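Local coordinates for lipopolysaccharide biosynthesis protein wbpB (Thermus thermophilus HB27, PDB 3OA0) that probably oxidises a UDP-linked N-acetylglucosaminuronic acid with NAD as cofactor, as an oxidoreductase of lipopolysaccharide sugar biosynthesis, at residues 83-88 with 102-107; 129-134 with 264-269. All coordinates share one frame; numbering follows the deposited sequence.

Interaction 1. Residues 83-88 with 102-107. With NAD (nicotinamide-adenine-dinucleotide), chain E.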
loop_
_atom_site.group_PDB
_atom_site.type_symbol
_atom_site.label_atom_id
_atom_site.label_comp_id
_atom_site.label_asym_id
_atom_site.label_seq_id
_atom_site.Cartn_x
_atom_site.Cartn_y
_atom_site.Cartn_z
ATOM N N HIS A 83 -5.595 9.610 -12.992
ATOM C CA HIS A 83 -5.430 10.829 -12.230
ATOM C C HIS A 83 -3.949 11.241 -11.974
ATOM O O HIS A 83 -3.700 12.374 -11.545
ATOM C CB HIS A 83 -6.136 10.697 -10.872
ATOM C CG HIS A 83 -5.474 9.743 -9.917
ATOM N ND1 HIS A 83 -5.239 8.416 -10.215
ATOM C CD2 HIS A 83 -5.047 9.919 -8.642
ATOM C CE1 HIS A 83 -4.693 7.815 -9.173
ATOM N NE2 HIS A 83 -4.515 8.720 -8.224
ATOM N N LEU A 84 -2.977 10.350 -12.184
ATOM C CA LEU A 84 -1.558 10.692 -11.922
ATOM C C LEU A 84 -0.894 11.229 -13.207
ATOM O O LEU A 84 0.316 11.568 -13.226
ATOM C CB LEU A 84 -0.791 9.450 -11.420
ATOM C CG LEU A 84 -1.214 9.142 -9.968
ATOM C CD1 LEU A 84 -0.844 7.710 -9.532
ATOM C CD2 LEU A 84 -0.659 10.199 -9.018
ATOM N N HIS A 85 -1.656 11.241 -14.300
ATOM C CA HIS A 85 -1.075 11.750 -15.558
ATOM C C HIS A 85 -0.649 13.197 -15.404
ATOM O O HIS A 85 0.522 13.531 -15.575
ATOM C CB HIS A 85 -1.988 11.536 -16.770
ATOM C CG HIS A 85 -2.158 10.095 -17.128
ATOM N ND1 HIS A 85 -2.857 9.682 -18.241
ATOM C CD2 HIS A 85 -1.745 8.961 -16.498
ATOM C CE1 HIS A 85 -2.853 8.362 -18.300
ATOM N NE2 HIS A 85 -2.207 7.901 -17.241
ATOM N N TYR A 86 -1.555 14.047 -14.961
ATOM C CA TYR A 86 -1.238 15.460 -14.871
ATOM C C TYR A 86 -0.045 15.792 -13.955
ATOM O O TYR A 86 0.912 16.453 -14.395
ATOM C CB TYR A 86 -2.491 16.242 -14.544
ATOM C CG TYR A 86 -2.247 17.695 -14.251
ATOM C CD1 TYR A 86 -1.913 18.588 -15.275
ATOM C CD2 TYR A 86 -2.369 18.185 -12.959
ATOM C CE1 TYR A 86 -1.718 19.927 -14.995
ATOM C CE2 TYR A 86 -2.157 19.529 -12.681
ATOM C CZ TYR A 86 -1.812 20.378 -13.708
ATOM O OH TYR A 86 -1.636 21.713 -13.437
ATOM N N PRO A 87 -0.070 15.342 -12.698
ATOM C CA PRO A 87 1.130 15.662 -11.890
ATOM C C PRO A 87 2.425 14.996 -12.370
ATOM O O PRO A 87 3.503 15.550 -12.094
ATOM C CB PRO A 87 0.774 15.182 -10.478
ATOM C CG PRO A 87 -0.356 14.151 -10.662
ATOM C CD PRO A 87 -1.118 14.641 -11.920
ATOM N N GLN A 88 2.376 13.836 -13.029
ATOM C CA GLN A 88 3.570 13.244 -13.583
ATOM C C GLN A 88 4.046 13.877 -14.874
ATOM O O GLN A 88 5.226 13.802 -15.214
ATOM C CB GLN A 88 3.448 11.737 -13.782
ATOM C CG GLN A 88 3.250 11.062 -12.402
ATOM C CD GLN A 88 3.394 9.571 -12.446
ATOM O OE1 GLN A 88 3.141 8.906 -13.473
ATOM N NE2 GLN A 88 3.839 9.018 -11.310
ATOM N N GLU A 102 0.089 8.073 -21.436
ATOM C CA GLU A 102 -1.039 7.279 -21.901
ATOM C C GLU A 102 -2.293 8.154 -21.940
ATOM O O GLU A 102 -2.362 9.210 -21.328
ATOM C CB GLU A 102 -1.237 6.027 -21.028
ATOM C CG GLU A 102 -0.304 4.917 -21.472
ATOM C CD GLU A 102 -0.780 4.315 -22.778
ATOM O OE1 GLU A 102 -1.917 4.638 -23.180
ATOM O OE2 GLU A 102 -0.080 3.477 -23.374
ATOM N N LYS A 103 -3.293 7.753 -22.695
ATOM C CA LYS A 103 -4.563 8.456 -22.620
ATOM C C LYS A 103 -5.336 8.039 -21.360
ATOM O O LYS A 103 -5.004 7.015 -20.766
ATOM C CB LYS A 103 -5.372 8.065 -23.839
ATOM C CG LYS A 103 -5.315 6.585 -24.171
ATOM C CD LYS A 103 -6.582 5.825 -23.763
ATOM C CE LYS A 103 -6.501 5.405 -22.298
ATOM N NZ LYS A 103 -7.711 4.776 -21.677
ATOM N N PRO A 104 -6.261 8.876 -20.854
ATOM C CA PRO A 104 -6.522 10.226 -21.346
ATOM C C PRO A 104 -5.296 11.015 -20.914
ATOM O O PRO A 104 -4.774 10.827 -19.805
ATOM C CB PRO A 104 -7.710 10.700 -20.482
ATOM C CG PRO A 104 -7.493 9.925 -19.204
ATOM C CD PRO A 104 -7.109 8.567 -19.687
ATOM N N LEU A 105 -4.833 11.917 -21.767
ATOM C CA LEU A 105 -3.690 12.764 -21.439
ATOM C C LEU A 105 -3.759 13.364 -20.056
ATOM O O LEU A 105 -2.769 13.348 -19.322
ATOM C CB LEU A 105 -3.625 13.925 -22.447
ATOM C CG LEU A 105 -2.322 14.715 -22.356
ATOM C CD1 LEU A 105 -1.208 13.680 -22.250
ATOM C CD2 LEU A 105 -2.211 15.537 -23.643
ATOM N N VAL A 106 -4.901 13.951 -19.703
ATOM C CA VAL A 106 -5.202 14.352 -18.332
ATOM C C VAL A 106 -6.716 14.229 -18.131
ATOM O O VAL A 106 -7.428 13.881 -19.065
ATOM C CB VAL A 106 -4.858 15.804 -18.094
ATOM C CG1 VAL A 106 -3.298 15.970 -18.133
ATOM C CG2 VAL A 106 -5.584 16.647 -19.158
ATOM N N LEU A 107 -7.249 14.511 -16.955
ATOM C CA LEU A 107 -8.681 14.256 -16.812
ATOM C C LEU A 107 -9.513 15.494 -17.094
ATOM O O LEU A 107 -10.670 15.340 -17.465
ATOM C CB LEU A 107 -9.026 13.770 -15.409
ATOM C CG LEU A 107 -8.497 12.370 -15.064
ATOM C CD1 LEU A 107 -8.692 12.140 -13.518
ATOM C CD2 LEU A 107 -9.160 11.322 -15.917
HETATM P PA NAD E . -2.531 -0.934 -14.438
HETATM O O1A NAD E . -2.378 -2.340 -14.888
HETATM O O2A NAD E . -3.262 -0.929 -13.088
HETATM O O5B NAD E . -0.985 -0.491 -14.323
HETATM C C5B NAD E . -0.916 0.533 -13.341
HETATM C C4B NAD E . 0.497 0.678 -12.794
HETATM O O4B NAD E . 0.752 2.040 -12.453
HETATM C C3B NAD E . 0.430 -0.187 -11.527
HETATM O O3B NAD E . 1.606 -0.948 -11.653
HETATM C C2B NAD E . 0.596 0.828 -10.358
HETATM O O2B NAD E . 1.423 0.200 -9.384
HETATM C C1B NAD E . 1.318 1.971 -11.120
HETATM N N9A NAD E . 1.298 3.208 -10.329
HETATM C C8A NAD E . 0.421 3.618 -9.347
HETATM N N7A NAD E . 0.823 4.749 -8.849
HETATM C C5A NAD E . 1.978 5.118 -9.481
HETATM C C6A NAD E . 2.864 6.195 -9.366
HETATM N N6A NAD E . 2.636 7.206 -8.423
HETATM N N1A NAD E . 3.893 6.178 -10.202
HETATM C C2A NAD E . 4.196 5.221 -11.074
HETATM N N3A NAD E . 3.392 4.188 -11.178
HETATM C C4A NAD E . 2.305 4.129 -10.420
HETATM O O3 NAD E . -3.356 -0.118 -15.535
HETATM P PN NAD E . -2.805 0.018 -17.010
HETATM O O1N NAD E . -3.839 -0.704 -17.852
HETATM O O2N NAD E . -1.471 -0.483 -17.559
HETATM O O5D NAD E . -3.270 1.477 -17.522
HETATM C C5D NAD E . -2.184 2.354 -17.492
HETATM C C4D NAD E . -2.464 3.583 -18.357
HETATM O O4D NAD E . -2.516 3.031 -19.687
HETATM C C3D NAD E . -3.900 4.124 -18.091
HETATM O O3D NAD E . -3.802 5.533 -18.295
HETATM C C2D NAD E . -4.803 3.496 -19.157
HETATM O O2D NAD E . -5.730 4.483 -19.621
HETATM C C1D NAD E . -3.803 3.194 -20.297
HETATM N N1N NAD E . -4.107 2.018 -21.125
HETATM C C2N NAD E . -4.032 2.125 -22.453
HETATM C C3N NAD E . -4.315 1.019 -23.273
HETATM C C7N NAD E . -4.233 1.100 -24.757
HETATM O O7N NAD E . -4.640 0.175 -25.429
HETATM N N7N NAD E . -3.683 2.177 -25.367
HETATM C C4N NAD E . -4.705 -0.194 -22.685
HETATM C C5N NAD E . -4.775 -0.230 -21.296
HETATM C C6N NAD E . -4.469 0.882 -20.542
#

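Interaction 2. Residues 129-134 with 264-269. With NAD (nicotinamide-adenine-dinucleotide), chain E.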
loop_
_atom_site.group_PDB
_atom_site.type_symbol
_atom_site.label_atom_id
_atom_site.label_comp_id
_atom_site.label_asym_id
_atom_site.label_seq_id
_atom_site.Cartn_x
_atom_site.Cartn_y
_atom_site.Cartn_z
ATOM N N VAL A 129 -0.381 9.143 -26.211
ATOM C CA VAL A 129 -0.492 7.929 -27.023
ATOM C C VAL A 129 -1.966 7.804 -27.453
ATOM O O VAL A 129 -2.863 7.555 -26.645
ATOM C CB VAL A 129 -0.093 6.650 -26.235
ATOM C CG1 VAL A 129 -0.118 5.377 -27.135
ATOM C CG2 VAL A 129 1.304 6.813 -25.616
ATOM N N LEU A 130 -2.230 8.048 -28.731
ATOM C CA LEU A 130 -3.591 7.892 -29.223
ATOM C C LEU A 130 -3.391 6.958 -30.378
ATOM O O LEU A 130 -3.221 7.440 -31.496
ATOM C CB LEU A 130 -4.057 9.215 -29.827
ATOM C CG LEU A 130 -4.310 10.246 -28.741
ATOM C CD1 LEU A 130 -4.415 11.630 -29.374
ATOM C CD2 LEU A 130 -5.536 9.829 -27.927
ATOM N N GLN A 131 -3.352 5.656 -30.143
ATOM C CA GLN A 131 -2.944 4.767 -31.224
ATOM C C GLN A 131 -4.002 4.528 -32.314
ATOM O O GLN A 131 -3.657 4.101 -33.417
ATOM C CB GLN A 131 -2.383 3.440 -30.703
ATOM C CG GLN A 131 -3.419 2.490 -30.143
ATOM C CD GLN A 131 -3.621 2.640 -28.635
ATOM O OE1 GLN A 131 -3.560 3.738 -28.047
ATOM N NE2 GLN A 131 -3.884 1.504 -27.995
ATOM N N LEU A 132 -5.270 4.822 -32.051
ATOM C CA LEU A 132 -6.290 4.645 -33.093
ATOM C C LEU A 132 -5.973 5.577 -34.252
ATOM O O LEU A 132 -6.254 5.277 -35.406
ATOM C CB LEU A 132 -7.694 4.880 -32.544
ATOM C CG LEU A 132 -8.298 3.802 -31.647
ATOM C CD1 LEU A 132 -9.738 4.159 -31.259
ATOM C CD2 LEU A 132 -8.292 2.423 -32.277
ATOM N N ARG A 133 -5.328 6.694 -33.958
ATOM C CA ARG A 133 -4.971 7.658 -34.990
ATOM C C ARG A 133 -3.931 7.145 -35.977
ATOM O O ARG A 133 -3.795 7.714 -37.059
ATOM C CB ARG A 133 -4.482 8.950 -34.367
ATOM C CG ARG A 133 -5.556 9.746 -33.722
ATOM C CD ARG A 133 -5.236 11.217 -33.633
ATOM N NE ARG A 133 -6.101 11.938 -32.702
ATOM C CZ ARG A 133 -6.182 13.265 -32.625
ATOM N NH1 ARG A 133 -5.413 14.016 -33.399
ATOM N NH2 ARG A 133 -6.978 13.865 -31.741
ATOM N N VAL A 134 -3.193 6.088 -35.615
ATOM C CA VAL A 134 -2.208 5.502 -36.520
ATOM C C VAL A 134 -2.600 4.123 -37.065
ATOM O O VAL A 134 -1.857 3.527 -37.853
ATOM C CB VAL A 134 -0.787 5.495 -35.909
ATOM C CG1 VAL A 134 -0.477 6.857 -35.337
ATOM C CG2 VAL A 134 -0.678 4.415 -34.829
ATOM N N ASP A 264 1.737 -3.136 -33.429
ATOM C CA ASP A 264 2.801 -2.168 -33.572
ATOM C C ASP A 264 2.412 -0.722 -33.273
ATOM O O ASP A 264 3.230 0.176 -33.467
ATOM C CB ASP A 264 3.205 -2.211 -35.044
ATOM C CG ASP A 264 4.655 -1.866 -35.240
ATOM O OD1 ASP A 264 5.458 -2.826 -35.135
ATOM O OD2 ASP A 264 4.970 -0.666 -35.462
ATOM N N LEU A 265 1.176 -0.481 -32.841
ATOM C CA LEU A 265 0.653 0.884 -32.847
ATOM C C LEU A 265 1.342 1.752 -31.803
ATOM O O LEU A 265 1.634 2.892 -32.098
ATOM C CB LEU A 265 -0.876 0.931 -32.692
ATOM C CG LEU A 265 -1.722 0.110 -33.672
ATOM C CD1 LEU A 265 -3.178 0.603 -33.719
ATOM C CD2 LEU A 265 -1.141 0.103 -35.081
ATOM N N HIS A 266 1.602 1.255 -30.592
ATOM C CA HIS A 266 2.407 2.041 -29.652
ATOM C C HIS A 266 3.728 2.416 -30.298
ATOM O O HIS A 266 4.160 3.558 -30.224
ATOM C CB HIS A 266 2.641 1.358 -28.295
ATOM C CG HIS A 266 1.590 1.660 -27.270
ATOM N ND1 HIS A 266 0.305 1.184 -27.382
ATOM C CD2 HIS A 266 1.609 2.428 -26.152
ATOM C CE1 HIS A 266 -0.421 1.623 -26.364
ATOM N NE2 HIS A 266 0.346 2.388 -25.605
ATOM N N THR A 267 4.388 1.465 -30.940
ATOM C CA THR A 267 5.662 1.823 -31.574
ATOM C C THR A 267 5.472 2.951 -32.593
ATOM O O THR A 267 6.228 3.942 -32.599
ATOM C CB THR A 267 6.345 0.627 -32.293
ATOM O OG1 THR A 267 6.637 -0.405 -31.333
ATOM C CG2 THR A 267 7.644 1.138 -32.900
ATOM N N GLU A 268 4.482 2.797 -33.476
ATOM C CA GLU A 268 4.223 3.876 -34.438
ATOM C C GLU A 268 3.998 5.215 -33.752
ATOM O O GLU A 268 4.523 6.231 -34.211
ATOM C CB GLU A 268 3.085 3.546 -35.406
ATOM C CG GLU A 268 2.750 4.692 -36.358
ATOM C CD GLU A 268 3.836 4.957 -37.400
ATOM O OE1 GLU A 268 4.737 4.101 -37.592
ATOM O OE2 GLU A 268 3.804 6.045 -38.027
ATOM N N VAL A 269 3.251 5.246 -32.649
ATOM C CA VAL A 269 3.081 6.521 -31.949
ATOM C C VAL A 269 4.402 7.154 -31.481
ATOM O O VAL A 269 4.533 8.392 -31.404
ATOM C CB VAL A 269 2.148 6.426 -30.714
ATOM C CG1 VAL A 269 2.230 7.720 -29.905
ATOM C CG2 VAL A 269 0.685 6.174 -31.164
HETATM P PA NAD E . -2.531 -0.934 -14.438
HETATM O O1A NAD E . -2.378 -2.340 -14.888
HETATM O O2A NAD E . -3.262 -0.929 -13.088
HETATM O O5B NAD E . -0.985 -0.491 -14.323
HETATM C C5B NAD E . -0.916 0.533 -13.341
HETATM C C4B NAD E . 0.497 0.678 -12.794
HETATM O O4B NAD E . 0.752 2.040 -12.453
HETATM C C3B NAD E . 0.430 -0.187 -11.527
HETATM O O3B NAD E . 1.606 -0.948 -11.653
HETATM C C2B NAD E . 0.596 0.828 -10.358
HETATM O O2B NAD E . 1.423 0.200 -9.384
HETATM C C1B NAD E . 1.318 1.971 -11.120
HETATM N N9A NAD E . 1.298 3.208 -10.329
HETATM C C8A NAD E . 0.421 3.618 -9.347
HETATM N N7A NAD E . 0.823 4.749 -8.849
HETATM C C5A NAD E . 1.978 5.118 -9.481
HETATM C C6A NAD E . 2.864 6.195 -9.366
HETATM N N6A NAD E . 2.636 7.206 -8.423
HETATM N N1A NAD E . 3.893 6.178 -10.202
HETATM C C2A NAD E . 4.196 5.221 -11.074
HETATM N N3A NAD E . 3.392 4.188 -11.178
HETATM C C4A NAD E . 2.305 4.129 -10.420
HETATM O O3 NAD E . -3.356 -0.118 -15.535
HETATM P PN NAD E . -2.805 0.018 -17.010
HETATM O O1N NAD E . -3.839 -0.704 -17.852
HETATM O O2N NAD E . -1.471 -0.483 -17.559
HETATM O O5D NAD E . -3.270 1.477 -17.522
HETATM C C5D NAD E . -2.184 2.354 -17.492
HETATM C C4D NAD E . -2.464 3.583 -18.357
HETATM O O4D NAD E . -2.516 3.031 -19.687
HETATM C C3D NAD E . -3.900 4.124 -18.091
HETATM O O3D NAD E . -3.802 5.533 -18.295
HETATM C C2D NAD E . -4.803 3.496 -19.157
HETATM O O2D NAD E . -5.730 4.483 -19.621
HETATM C C1D NAD E . -3.803 3.194 -20.297
HETATM N N1N NAD E . -4.107 2.018 -21.125
HETATM C C2N NAD E . -4.032 2.125 -22.453
HETATM C C3N NAD E . -4.315 1.019 -23.273
HETATM C C7N NAD E . -4.233 1.100 -24.757
HETATM O O7N NAD E . -4.640 0.175 -25.429
HETATM N N7N NAD E . -3.683 2.177 -25.367
HETATM C C4N NAD E . -4.705 -0.194 -22.685
HETATM C C5N NAD E . -4.775 -0.230 -21.296
HETATM C C6N NAD E . -4.469 0.882 -20.542
#

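Interaction 1. Residues 83-88 with 102-107
Tyr-86 and Val-106 bring the two backbones closest, their CA atoms 5.4 Å apart, where the first turn of helix 85-94 lies against the irregular segment 102-107. A cis peptide before Pro-104 bends that segment, and the carbonyls of Lys-103, Pro-104 and Leu-105 lie at the edge of the His-85 ring. With CG anti to the carbonyl carbon (chi1 -67°), the imidazole points into this bend. Its ND1 donates to Pro-104 O at 2.7 Å, the oxygen lying 17° out of the ring plane; its NE2 is bonded to Ser-80 O, and its CE1 comes to 3.0 Å from NAD O3D. A leucine in place of His-85 would probably leave the carbonyls of Pro-104 and Ser-80 without these donors, and the bend less firmly fixed beside the cofactor ribose. Lys-103 O accepts a bond from NAD O2D at 2.9 Å, while Lys-103 NZ hydrogen-bonds the UDP-sugar and, weakly, the same O2D. Glu-102, Lys-103 and the cis-linked Pro-104 match the Glu-Lys-Pro motif of Gfo/Idh/MocA oxidoreductases, beside the nicotinamide ribose. Val-106 CG1 rests 3.7 Å from Tyr-86 CB, near the plane of the phenol ring, and Leu-107 CD1 packs on His-83 CA; His-83 NE2 reaches Glu-55 of the second subunit. Rossmann strand 98-101 leads into 102-107, helix 109-122 covers Tyr-86 and Val-106, helix 281-296 takes up Leu-105, and helix 186-196 touches Pro-104.

Interaction 2. Residues 129-134 with 264-269
Val-129 and His-266 cross at about a right angle, CG1 of the valine lying over one face of the imidazole in a CH-pi contact. The methyl carbon sits 3.7 Å from the ring centroid and 24° off the ring normal, displaced toward the NE2 and CD2 side of the rim. At the edge of the same ring, near its plane, the carboxamide nitrogen N7N of the NAD lies 3.5 Å from His-266 CE1. Gln-131 also crosses its partner nearly at a right angle: its CB is 3.5 Å from Leu-265 CB, and its CG lies over the same leucine. With CG held between the backbone N and the carbonyl carbon (chi1 73°) and the chain bent again at chi2, the amide swings back to the nicotinamide, where Gln-131 NE2 makes a weak hydrogen bond to NAD O7N at 3.0 Å. The still shorter approach of Gln-131 NE2 to NAD N7N, 2.7 Å, makes the modelled rotation of one of the two amides doubtful. The Gln-131 amide plane stands 64° from the imidazole. Further along, Val-134 CB lies 3.7 Å from Glu-268 CG, whose carboxylate turns to Arg-271, and Val-269 CG2 packs against Gln-131 CA and, more loosely, Val-134 CG2. The joint is thus held by apolar contact, while the Gln-131 amide turns to the carboxamide and His-266 NE2 bonds to Glu-102, itself an NAD-binding residue. Such a loop, leaving the last strand of the parallel Rossmann sheet to bound the nicotinamide end of the NAD site, fits the Gfo/Idh/MocA oxidoreductase fold.

In the fold
From the N terminus, the chain runs through helix 85-94 and strand 98-101, and interaction 1 closes this short excursion by bringing 102-107 back beside 83-88, within the Rossmann sheet region. Interaction 2 opens only after strand 126-128 and spans the whole mixed sheet before helix 265-274 returns to the loop after that strand. The two are therefore in series, neither nested nor crossed. Their centres lie about 17 Å apart, yet they meet where Glu-102 OE2 and His-266 NE2 probably share a hydrogen bond at 2.5 Å. Both touch NAD, interaction 1 at the adenine and at the nicotinamide ribose and interaction 2 at the carboxamide.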